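Glyoxylate-induced Protein (Pseudomonas aeruginosa, PDB 1SQ4) is a double-barrel cupin protein of unestablished function that may act as a ureidoglycine aminohydrolase. Local coordinates at residues Thr67-Ile72 / Trp140-Tyr145; Ser177-Val182 / Ile195-Pro200; Ala207-Met212 / Tyr260-Asp265. All blocks are in the same frame, centred on the assembly; numbering follows the deposited sequence.

In the fold
Interaction 1 belongs to the first beta sheet of this two-barrel cupin, whereas interactions 2 and 3 share strands of the second, where Val196 N lies 2.9 Å from Tyr260 O. The seam between the barrels joins interaction 1 to interaction 3, their centres about 14 Å apart: Gln70 OE1 and Tyr263 OH are 2.8 Å from each other, and Phe68 packs against Lys264 and Asp265. A thiocyanate ion, probably from the crystallisation liquor, lies between interactions 2 and 3, beside Thr178, Arg180 and Thr209, and may mark a pocket of the second barrel.

Interaction 1: residues Thr67-Ile72 / Trp140-Tyr145; sequences TFSQYI and WIRKHY
Ser69 and Arg142 are locked by a reciprocal pair of backbone hydrogen bonds, Arg142 N to Ser69 O at 2.7 Å and Ser69 N to Arg142 O at 3.0 Å. Tyr71 and Trp140 repeat the exchange two residues along, with Gln70 and Ile141 as the non-hydrogen-bonded pair between them. This is the antiparallel ladder of a cupin barrel, joining strands 69-76 and 136-144 that lie far apart in sequence.

Side chains of Ser69, Tyr71, Trp140 and Arg142 share one face. The edge of the Tyr71 ring meets the six-membered ring of Trp140 over its face, with centroids 5.3 Å apart and planes at 88°, an offset edge-to-face pair. With chi1 at -176°, the indole of Trp140 swings away from its own amide nitrogen and comes alongside Tyr71. The bent chain of Arg142 brings its guanidinium to within 9° of parallel with the Tyr71 ring, while Ser69 OG sits at the edge of that group. The polar ends are held by others: Arg142 forms a salt bridge with Glu85, and Tyr71 OH is hydrogen-bonded to His269 of a second subunit.

Ile141 and Gln70 use the other face, turned toward strand 258-265, where Gln70 OE1 meets Tyr263. Phe68 continues this packing: its CE1 touches Lys143 CD at 3.5 Å, and Lys143 NZ, swung back by the bend at chi4, bonds to His144 O and pairs with Asp190. Beyond the ladder a water spans the strands, donating to Thr67 O at 2.8 Å and accepting from His144 N at 3.2 Å.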
loop_
_atom_site.group_PDB
_atom_site.type_symbol
_atom_site.label_atom_id
_atom_site.label_comp_id
_atom_site.label_asym_id
_atom_site.label_seq_id
_atom_site.Cartn_x
_atom_site.Cartn_y
_atom_site.Cartn_z
ATOM N N THR A 67 -9.577 -16.246 -23.531
ATOM C CA THR A 67 -10.724 -16.421 -24.408
ATOM C C THR A 67 -10.467 -15.794 -25.767
ATOM O O THR A 67 -10.732 -16.397 -26.804
ATOM C CB THR A 67 -11.991 -15.785 -23.831
ATOM O OG1 THR A 67 -12.325 -16.421 -22.595
ATOM C CG2 THR A 67 -13.140 -15.936 -24.803
ATOM N N PHE A 68 -9.946 -14.577 -25.763
ATOM C CA PHE A 68 -9.691 -13.876 -27.008
ATOM C C PHE A 68 -8.215 -13.706 -27.294
ATOM O O PHE A 68 -7.364 -13.826 -26.411
ATOM C CB PHE A 68 -10.346 -12.488 -26.979
ATOM C CG PHE A 68 -11.844 -12.510 -27.095
ATOM C CD1 PHE A 68 -12.462 -12.863 -28.293
ATOM C CD2 PHE A 68 -12.638 -12.135 -26.022
ATOM C CE1 PHE A 68 -13.858 -12.840 -28.422
ATOM C CE2 PHE A 68 -14.029 -12.108 -26.139
ATOM C CZ PHE A 68 -14.643 -12.462 -27.345
ATOM N N SER A 69 -7.928 -13.435 -28.556
ATOM C CA SER A 69 -6.579 -13.191 -29.005
ATOM C C SER A 69 -6.737 -12.053 -30.014
ATOM O O SER A 69 -7.652 -12.052 -30.840
ATOM C CB SER A 69 -5.991 -14.451 -29.647
ATOM O OG SER A 69 -5.901 -14.348 -31.054
ATOM N N GLN A 70 -5.871 -11.056 -29.913
ATOM C CA GLN A 70 -5.933 -9.916 -30.807
ATOM C C GLN A 70 -4.557 -9.660 -31.397
ATOM O O GLN A 70 -3.553 -9.710 -30.687
ATOM C CB GLN A 70 -6.414 -8.693 -30.029
ATOM C CG GLN A 70 -6.329 -7.386 -30.778
ATOM C CD GLN A 70 -6.759 -6.197 -29.926
ATOM O OE1 GLN A 70 -6.765 -6.268 -28.689
ATOM N NE2 GLN A 70 -7.108 -5.094 -30.582
ATOM N N TYR A 71 -4.497 -9.415 -32.697
ATOM C CA TYR A 71 -3.216 -9.114 -33.322
ATOM C C TYR A 71 -3.379 -7.850 -34.158
ATOM O O TYR A 71 -4.481 -7.528 -34.602
ATOM C CB TYR A 71 -2.761 -10.228 -34.267
ATOM C CG TYR A 71 -2.877 -11.648 -33.781
ATOM C CD1 TYR A 71 -2.629 -11.985 -32.454
ATOM C CD2 TYR A 71 -3.125 -12.677 -34.684
ATOM C CE1 TYR A 71 -2.617 -13.314 -32.042
ATOM C CE2 TYR A 71 -3.111 -14.005 -34.281
ATOM C CZ TYR A 71 -2.852 -14.314 -32.957
ATOM O OH TYR A 71 -2.785 -15.624 -32.555
ATOM N N ILE A 72 -2.287 -7.127 -34.364
ATOM C CA ILE A 72 -2.335 -5.938 -35.197
ATOM C C ILE A 72 -1.301 -6.229 -36.273
ATOM O O ILE A 72 -0.090 -6.066 -36.075
ATOM C CB ILE A 72 -2.007 -4.639 -34.407
ATOM C CG1 ILE A 72 -3.098 -4.372 -33.362
ATOM C CG2 ILE A 72 -1.989 -3.446 -35.343
ATOM C CD1 ILE A 72 -2.897 -3.098 -32.542
ATOM N N TRP A 140 -6.865 -8.312 -35.922
ATOM C CA TRP A 140 -7.363 -9.664 -36.104
ATOM C C TRP A 140 -7.731 -10.230 -34.732
ATOM O O TRP A 140 -6.871 -10.560 -33.918
ATOM C CB TRP A 140 -6.282 -10.504 -36.791
ATOM C CG TRP A 140 -6.654 -11.930 -37.142
ATOM C CD1 TRP A 140 -7.875 -12.520 -37.021
ATOM C CD2 TRP A 140 -5.759 -12.957 -37.600
ATOM N NE1 TRP A 140 -7.797 -13.857 -37.362
ATOM C CE2 TRP A 140 -6.503 -14.149 -37.719
ATOM C CE3 TRP A 140 -4.388 -12.988 -37.915
ATOM C CZ2 TRP A 140 -5.939 -15.353 -38.136
ATOM C CZ3 TRP A 140 -3.825 -14.194 -38.331
ATOM C CH2 TRP A 140 -4.603 -15.355 -38.433
ATOM N N ILE A 141 -9.027 -10.333 -34.479
ATOM C CA ILE A 141 -9.509 -10.839 -33.215
ATOM C C ILE A 141 -9.971 -12.292 -33.353
ATOM O O ILE A 141 -10.839 -12.600 -34.171
ATOM C CB ILE A 141 -10.645 -9.944 -32.726
ATOM C CG1 ILE A 141 -10.141 -8.508 -32.632
ATOM C CG2 ILE A 141 -11.132 -10.410 -31.386
ATOM C CD1 ILE A 141 -11.216 -7.476 -32.437
ATOM N N ARG A 142 -9.393 -13.178 -32.543
ATOM C CA ARG A 142 -9.724 -14.602 -32.599
ATOM C C ARG A 142 -10.361 -15.180 -31.350
ATOM O O ARG A 142 -10.126 -14.704 -30.238
ATOM C CB ARG A 142 -8.468 -15.430 -32.919
ATOM C CG ARG A 142 -7.888 -15.170 -34.307
ATOM C CD ARG A 142 -6.485 -15.734 -34.482
ATOM N NE ARG A 142 -6.422 -17.184 -34.681
ATOM C CZ ARG A 142 -6.097 -18.060 -33.737
ATOM N NH1 ARG A 142 -5.812 -17.636 -32.511
ATOM N NH2 ARG A 142 -6.027 -19.352 -34.025
ATOM N N LYS A 143 -11.161 -16.222 -31.548
ATOM C CA LYS A 143 -11.822 -16.913 -30.451
ATOM C C LYS A 143 -12.347 -18.252 -30.914
ATOM O O LYS A 143 -12.766 -18.403 -32.057
ATOM C CB LYS A 143 -13.005 -16.111 -29.912
ATOM C CG LYS A 143 -13.844 -16.850 -28.860
ATOM C CD LYS A 143 -15.168 -16.129 -28.655
ATOM C CE LYS A 143 -16.037 -16.699 -27.526
ATOM N NZ LYS A 143 -16.256 -18.168 -27.552
ATOM N N HIS A 144 -12.323 -19.230 -30.028
ATOM C CA HIS A 144 -12.858 -20.515 -30.395
ATOM C C HIS A 144 -14.370 -20.356 -30.312
ATOM O O HIS A 144 -14.923 -19.970 -29.273
ATOM C CB HIS A 144 -12.365 -21.598 -29.435
ATOM C CG HIS A 144 -10.955 -22.035 -29.693
ATOM N ND1 HIS A 144 -10.184 -22.650 -28.727
ATOM C CD2 HIS A 144 -10.189 -21.982 -30.803
ATOM C CE1 HIS A 144 -9.006 -22.955 -29.234
ATOM N NE2 HIS A 144 -8.978 -22.562 -30.494
ATOM N N TYR A 145 -15.028 -20.629 -31.429
ATOM C CA TYR A 145 -16.472 -20.524 -31.519
ATOM C C TYR A 145 -17.134 -21.618 -30.706
ATOM O O TYR A 145 -16.660 -22.749 -30.672
ATOM C CB TYR A 145 -16.909 -20.626 -32.985
ATOM C CG TYR A 145 -18.410 -20.570 -33.166
ATOM C CD1 TYR A 145 -19.144 -21.724 -33.441
ATOM C CD2 TYR A 145 -19.113 -19.363 -33.011
ATOM C CE1 TYR A 145 -20.529 -21.684 -33.554
ATOM C CE2 TYR A 145 -20.506 -19.323 -33.124
ATOM C CZ TYR A 145 -21.199 -20.494 -33.392
ATOM O OH TYR A 145 -22.561 -20.489 -33.462
HETATM O O HOH W 1 -11.458 -19.126 -26.912
HETATM O O HOH W 2 -5.680 -12.486 -33.021
#

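Interaction 2: residues Ser177-Val182 / Ile195-Pro200; sequences STTRFV and IVNFEP. With SCN (thiocyanate ion), chain D.
Asn197 and Ser177 face each other on one side of a beta hairpin, their side chains joined by a hydrogen bond from Asn197 ND2 to Ser177 OG of 3.2 Å. The serine oxygen lies only 3° out of the amide plane and the N-H points nearly straight at it (160°). A chi1 of 61° sets Ser177 OG between its own backbone N and carbonyl carbon, from where it reaches across to the amide. Asn197 OD1 is engaged by Arg259 NE, so both ends of the amide are held and its rotation is probably fixed. Thr179 meets Asn197 at about a right angle, with its CG2 methyl against the amide and the same methyl 3.8 Å from Ile195 CB. Further along, Ile195 CD1 comes to the edge of the Phe181 ring.

Beneath these groups the antiparallel ladder pairs Ser177 with Asn197 and Thr179 with Ile195, each through two backbone bonds; Thr179 N to Ile195 O, at 3.0 Å, is close to linear. Thr178 and Val196 point to the opposite face. There Thr178 CG2 is 3.8 Å from the thiocyanate carbon, and Arg180 NH2, at the guanidinium edge, donates to the ion's nitrogen at 3.0 Å.

Within the second cupin sheet, strand 176-179 lies between strands 167-168 and 191-198, the latter passing the sheet on to strand 258-265 through the backbones of Val196 and Tyr260.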
loop_
_atom_site.group_PDB
_atom_site.type_symbol
_atom_site.label_atom_id
_atom_site.label_comp_id
_atom_site.label_asym_id
_atom_site.label_seq_id
_atom_site.Cartn_x
_atom_site.Cartn_y
_atom_site.Cartn_z
ATOM N N SER A 177 -22.777 6.549 -27.881
ATOM C CA SER A 177 -23.470 5.626 -28.767
ATOM C C SER A 177 -22.600 4.413 -29.028
ATOM O O SER A 177 -21.447 4.378 -28.615
ATOM C CB SER A 177 -23.770 6.317 -30.086
ATOM O OG SER A 177 -22.555 6.719 -30.698
ATOM N N THR A 178 -23.144 3.435 -29.744
ATOM C CA THR A 178 -22.411 2.217 -30.044
ATOM C C THR A 178 -22.727 1.740 -31.456
ATOM O O THR A 178 -23.885 1.767 -31.882
ATOM C CB THR A 178 -22.807 1.087 -29.068
ATOM O OG1 THR A 178 -22.583 1.514 -27.723
ATOM C CG2 THR A 178 -22.001 -0.166 -29.340
ATOM N N THR A 179 -21.707 1.302 -32.188
ATOM C CA THR A 179 -21.940 0.791 -33.524
ATOM C C THR A 179 -21.780 -0.721 -33.474
ATOM O O THR A 179 -20.736 -1.226 -33.080
ATOM C CB THR A 179 -20.955 1.375 -34.534
ATOM O OG1 THR A 179 -20.193 0.313 -35.127
ATOM C CG2 THR A 179 -20.029 2.363 -33.856
ATOM N N ARG A 180 -22.829 -1.436 -33.867
ATOM C CA ARG A 180 -22.839 -2.896 -33.836
ATOM C C ARG A 180 -22.888 -3.494 -35.230
ATOM O O ARG A 180 -23.370 -2.864 -36.173
ATOM C CB ARG A 180 -24.038 -3.371 -33.020
ATOM C CG ARG A 180 -24.019 -2.847 -31.604
ATOM C CD ARG A 180 -25.318 -3.113 -30.881
ATOM N NE ARG A 180 -25.253 -2.616 -29.509
ATOM C CZ ARG A 180 -26.307 -2.444 -28.722
ATOM N NH1 ARG A 180 -27.525 -2.732 -29.167
ATOM N NH2 ARG A 180 -26.146 -1.976 -27.493
ATOM N N PHE A 181 -22.403 -4.722 -35.354
ATOM C CA PHE A 181 -22.359 -5.385 -36.647
ATOM C C PHE A 181 -23.191 -6.650 -36.671
ATOM O O PHE A 181 -23.226 -7.371 -37.669
ATOM C CB PHE A 181 -20.912 -5.721 -36.981
ATOM C CG PHE A 181 -19.997 -4.545 -36.906
ATOM C CD1 PHE A 181 -19.623 -3.866 -38.060
ATOM C CD2 PHE A 181 -19.542 -4.085 -35.673
ATOM C CE1 PHE A 181 -18.808 -2.746 -37.995
ATOM C CE2 PHE A 181 -18.728 -2.966 -35.594
ATOM C CZ PHE A 181 -18.358 -2.292 -36.758
ATOM N N VAL A 182 -23.866 -6.909 -35.563
ATOM C CA VAL A 182 -24.688 -8.093 -35.440
ATOM C C VAL A 182 -25.924 -7.811 -34.610
ATOM O O VAL A 182 -25.880 -7.056 -33.648
ATOM C CB VAL A 182 -23.900 -9.232 -34.783
ATOM C CG1 VAL A 182 -24.843 -10.294 -34.269
ATOM C CG2 VAL A 182 -22.945 -9.837 -35.794
ATOM N N ILE A 195 -17.802 -0.881 -31.737
ATOM C CA ILE A 195 -17.005 0.309 -31.509
ATOM C C ILE A 195 -17.849 1.242 -30.659
ATOM O O ILE A 195 -18.964 1.598 -31.037
ATOM C CB ILE A 195 -16.647 1.028 -32.803
ATOM C CG1 ILE A 195 -15.976 0.059 -33.763
ATOM C CG2 ILE A 195 -15.699 2.205 -32.494
ATOM C CD1 ILE A 195 -15.580 0.693 -35.078
ATOM N N VAL A 196 -17.325 1.614 -29.496
ATOM C CA VAL A 196 -18.041 2.502 -28.598
ATOM C C VAL A 196 -17.647 3.937 -28.953
ATOM O O VAL A 196 -16.467 4.257 -29.032
ATOM C CB VAL A 196 -17.675 2.191 -27.147
ATOM C CG1 VAL A 196 -18.514 3.031 -26.200
ATOM C CG2 VAL A 196 -17.872 0.715 -26.889
ATOM N N ASN A 197 -18.644 4.786 -29.178
ATOM C CA ASN A 197 -18.407 6.171 -29.542
ATOM C C ASN A 197 -18.799 7.167 -28.458
ATOM O O ASN A 197 -19.941 7.175 -27.989
ATOM C CB ASN A 197 -19.190 6.520 -30.796
ATOM C CG ASN A 197 -19.168 5.427 -31.811
ATOM O OD1 ASN A 197 -18.107 4.998 -32.260
ATOM N ND2 ASN A 197 -20.345 4.959 -32.185
ATOM N N PHE A 198 -17.843 8.014 -28.087
ATOM C CA PHE A 198 -18.055 9.051 -27.084
ATOM C C PHE A 198 -17.850 10.432 -27.702
ATOM O O PHE A 198 -16.765 10.752 -28.198
ATOM C CB PHE A 198 -17.078 8.910 -25.914
ATOM C CG PHE A 198 -17.376 7.765 -24.994
ATOM C CD1 PHE A 198 -16.833 6.504 -25.227
ATOM C CD2 PHE A 198 -18.190 7.948 -23.886
ATOM C CE1 PHE A 198 -17.091 5.442 -24.358
ATOM C CE2 PHE A 198 -18.458 6.897 -23.010
ATOM C CZ PHE A 198 -17.908 5.643 -23.249
ATOM N N GLU A 199 -18.898 11.246 -27.672
ATOM C CA GLU A 199 -18.831 12.605 -28.188
ATOM C C GLU A 199 -18.059 13.423 -27.162
ATOM O O GLU A 199 -18.018 13.069 -25.987
ATOM C CB GLU A 199 -20.235 13.184 -28.356
ATOM C CG GLU A 199 -20.959 12.688 -29.581
ATOM C CD GLU A 199 -20.312 13.185 -30.862
ATOM O OE1 GLU A 199 -20.292 14.417 -31.077
ATOM O OE2 GLU A 199 -19.820 12.349 -31.650
ATOM N N PRO A 200 -17.445 14.535 -27.592
ATOM C CA PRO A 200 -16.672 15.397 -26.692
ATOM C C PRO A 200 -17.529 16.018 -25.600
ATOM O O PRO A 200 -17.094 16.926 -24.895
ATOM C CB PRO A 200 -16.086 16.439 -27.639
ATOM C CG PRO A 200 -17.133 16.548 -28.695
ATOM C CD PRO A 200 -17.501 15.110 -28.947
HETATM S S SCN D . -20.693 -2.485 -26.638
HETATM C C SCN D . -22.360 -2.461 -26.349
HETATM N N SCN D . -23.476 -2.413 -26.149
#

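Interaction 3: residues Ala207-Met212 / Tyr260-Asp265; sequences AETHVM and YLLYKD
From Ala207 to His210 the irregular backbone runs within 25° of the direction of strand 260-265 and draws in along the way, the CA atoms closing from 12.1 Å between Ala207 and Tyr260 to 7.5 Å between His210 and Lys264. With no clear hydrogen bond between the segments, side chains carry the contact.

Its centre is a CH-pi interaction: Lys264 CD stands over one face of the His210 imidazole, 3.6 Å from the ring centroid. At chi1 45° the lysine chain starts out tucked over its own backbone and then runs straight, so its aliphatic part crosses the ring while NZ travels past toward Thr209 O, 3.6 Å away. Over the opposite face of the imidazole, toward the rim, lies the backbone N of Met212, present as selenomethionine. His214 meets His210 with planes almost perpendicular.

Toward the wider end, the Thr209 and Leu262 side chains run past one another head to tail, Leu262 CD1 coming beside the threonine OG1. The thiocyanate ion lies about 4 Å from the Thr209 side chain.

The loop 207-212, which connects strands 203-204 and 212-220, therefore packs over the Tyr260, Leu262 and Lys264 side of strand 258-265. That strand is flanked by 191-198 and 212-220, while its other face, with Leu261 and Tyr263, rests on strand 136-144 of the first cupin sheet.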
loop_
_atom_site.group_PDB
_atom_site.type_symbol
_atom_site.label_atom_id
_atom_site.label_comp_id
_atom_site.label_asym_id
_atom_site.label_seq_id
_atom_site.Cartn_x
_atom_site.Cartn_y
_atom_site.Cartn_z
ATOM N N ALA A 207 -20.074 3.616 -17.908
ATOM C CA ALA A 207 -19.721 3.311 -19.286
ATOM C C ALA A 207 -19.516 1.826 -19.524
ATOM O O ALA A 207 -19.095 1.414 -20.613
ATOM C CB ALA A 207 -18.472 4.084 -19.683
ATOM N N GLU A 208 -19.802 1.025 -18.505
ATOM C CA GLU A 208 -19.649 -0.418 -18.615
ATOM C C GLU A 208 -20.686 -0.933 -19.603
ATOM O O GLU A 208 -21.858 -0.585 -19.512
ATOM C CB GLU A 208 -19.841 -1.070 -17.238
ATOM C CG GLU A 208 -19.527 -2.570 -17.181
ATOM C CD GLU A 208 -18.946 -3.006 -15.824
ATOM O OE1 GLU A 208 -19.584 -2.732 -14.776
ATOM O OE2 GLU A 208 -17.851 -3.626 -15.808
ATOM N N THR A 209 -20.252 -1.737 -20.565
ATOM C CA THR A 209 -21.178 -2.283 -21.550
ATOM C C THR A 209 -21.221 -3.791 -21.448
ATOM O O THR A 209 -22.051 -4.427 -22.075
ATOM C CB THR A 209 -20.778 -1.926 -22.986
ATOM O OG1 THR A 209 -19.398 -2.253 -23.190
ATOM C CG2 THR A 209 -21.005 -0.455 -23.251
ATOM N N HIS A 210 -20.318 -4.361 -20.662
ATOM C CA HIS A 210 -20.269 -5.808 -20.484
ATOM C C HIS A 210 -19.932 -6.053 -19.036
ATOM O O HIS A 210 -19.179 -5.291 -18.451
ATOM C CB HIS A 210 -19.191 -6.430 -21.367
ATOM C CG HIS A 210 -19.322 -7.908 -21.521
ATOM N ND1 HIS A 210 -20.511 -8.513 -21.859
ATOM C CD2 HIS A 210 -18.404 -8.899 -21.430
ATOM C CE1 HIS A 210 -20.321 -9.814 -21.974
ATOM N NE2 HIS A 210 -19.050 -10.072 -21.719
ATOM N N VAL A 211 -20.482 -7.113 -18.459
ATOM C CA VAL A 211 -20.242 -7.396 -17.055
ATOM C C VAL A 211 -19.014 -8.281 -16.862
ATOM O O VAL A 211 -18.305 -8.169 -15.869
ATOM C CB VAL A 211 -21.501 -8.049 -16.416
ATOM C CG1 VAL A 211 -21.658 -9.474 -16.912
ATOM C CG2 VAL A 211 -21.405 -8.016 -14.923
HETATM N N MSE A 212 -18.756 -9.153 -17.825
HETATM C CA MSE A 212 -17.609 -10.039 -17.745
HETATM C C MSE A 212 -16.399 -9.379 -18.385
HETATM O O MSE A 212 -16.477 -8.240 -18.833
HETATM C CB MSE A 212 -17.939 -11.368 -18.420
HETATM C CG MSE A 212 -19.131 -12.082 -17.772
HETATM SE SE MSE A 212 -18.770 -12.675 -15.952
HETATM C CE MSE A 212 -19.657 -11.276 -14.966
ATOM N N TYR A 260 -13.457 3.545 -29.151
ATOM C CA TYR A 260 -12.614 2.381 -29.088
ATOM C C TYR A 260 -13.272 1.111 -29.524
ATOM O O TYR A 260 -14.477 0.930 -29.381
ATOM C CB TYR A 260 -12.055 2.196 -27.684
ATOM C CG TYR A 260 -13.086 2.197 -26.584
ATOM C CD1 TYR A 260 -13.180 3.275 -25.697
ATOM C CD2 TYR A 260 -13.932 1.100 -26.381
ATOM C CE1 TYR A 260 -14.079 3.262 -24.639
ATOM C CE2 TYR A 260 -14.837 1.079 -25.316
ATOM C CZ TYR A 260 -14.900 2.162 -24.453
ATOM O OH TYR A 260 -15.762 2.153 -23.381
ATOM N N LEU A 261 -12.453 0.232 -30.075
ATOM C CA LEU A 261 -12.898 -1.067 -30.537
ATOM C C LEU A 261 -13.069 -1.930 -29.291
ATOM O O LEU A 261 -12.221 -1.918 -28.401
ATOM C CB LEU A 261 -11.827 -1.653 -31.449
ATOM C CG LEU A 261 -12.016 -3.074 -31.944
ATOM C CD1 LEU A 261 -13.090 -3.113 -33.018
ATOM C CD2 LEU A 261 -10.694 -3.577 -32.491
ATOM N N LEU A 262 -14.162 -2.677 -29.227
ATOM C CA LEU A 262 -14.440 -3.531 -28.079
ATOM C C LEU A 262 -14.886 -4.919 -28.501
ATOM O O LEU A 262 -15.694 -5.074 -29.421
ATOM C CB LEU A 262 -15.534 -2.886 -27.220
ATOM C CG LEU A 262 -16.081 -3.643 -25.999
ATOM C CD1 LEU A 262 -16.817 -2.661 -25.111
ATOM C CD2 LEU A 262 -17.002 -4.777 -26.416
ATOM N N TYR A 263 -14.366 -5.929 -27.816
ATOM C CA TYR A 263 -14.736 -7.312 -28.102
ATOM C C TYR A 263 -15.072 -8.049 -26.818
ATOM O O TYR A 263 -14.395 -7.881 -25.807
ATOM C CB TYR A 263 -13.613 -8.034 -28.865
ATOM C CG TYR A 263 -12.218 -7.921 -28.277
ATOM C CD1 TYR A 263 -11.735 -8.865 -27.375
ATOM C CD2 TYR A 263 -11.363 -6.895 -28.670
ATOM C CE1 TYR A 263 -10.421 -8.792 -26.885
ATOM C CE2 TYR A 263 -10.054 -6.807 -28.190
ATOM C CZ TYR A 263 -9.586 -7.755 -27.302
ATOM O OH TYR A 263 -8.281 -7.666 -26.848
ATOM N N LYS A 264 -16.135 -8.850 -26.874
ATOM C CA LYS A 264 -16.619 -9.640 -25.736
ATOM C C LYS A 264 -17.356 -10.887 -26.222
ATOM O O LYS A 264 -17.820 -10.940 -27.362
ATOM C CB LYS A 264 -17.581 -8.807 -24.886
ATOM C CG LYS A 264 -18.594 -8.051 -25.737
ATOM C CD LYS A 264 -19.685 -7.392 -24.930
ATOM C CE LYS A 264 -20.633 -6.673 -25.867
ATOM N NZ LYS A 264 -21.852 -6.198 -25.165
ATOM N N ASP A 265 -17.461 -11.877 -25.339
ATOM C CA ASP A 265 -18.148 -13.129 -25.637
ATOM C C ASP A 265 -19.533 -13.064 -25.000
ATOM O O ASP A 265 -19.673 -12.623 -23.859
ATOM C CB ASP A 265 -17.356 -14.324 -25.095
ATOM C CG ASP A 265 -17.035 -14.200 -23.618
ATOM O OD1 ASP A 265 -16.277 -13.277 -23.237
ATOM O OD2 ASP A 265 -17.540 -15.032 -22.826
#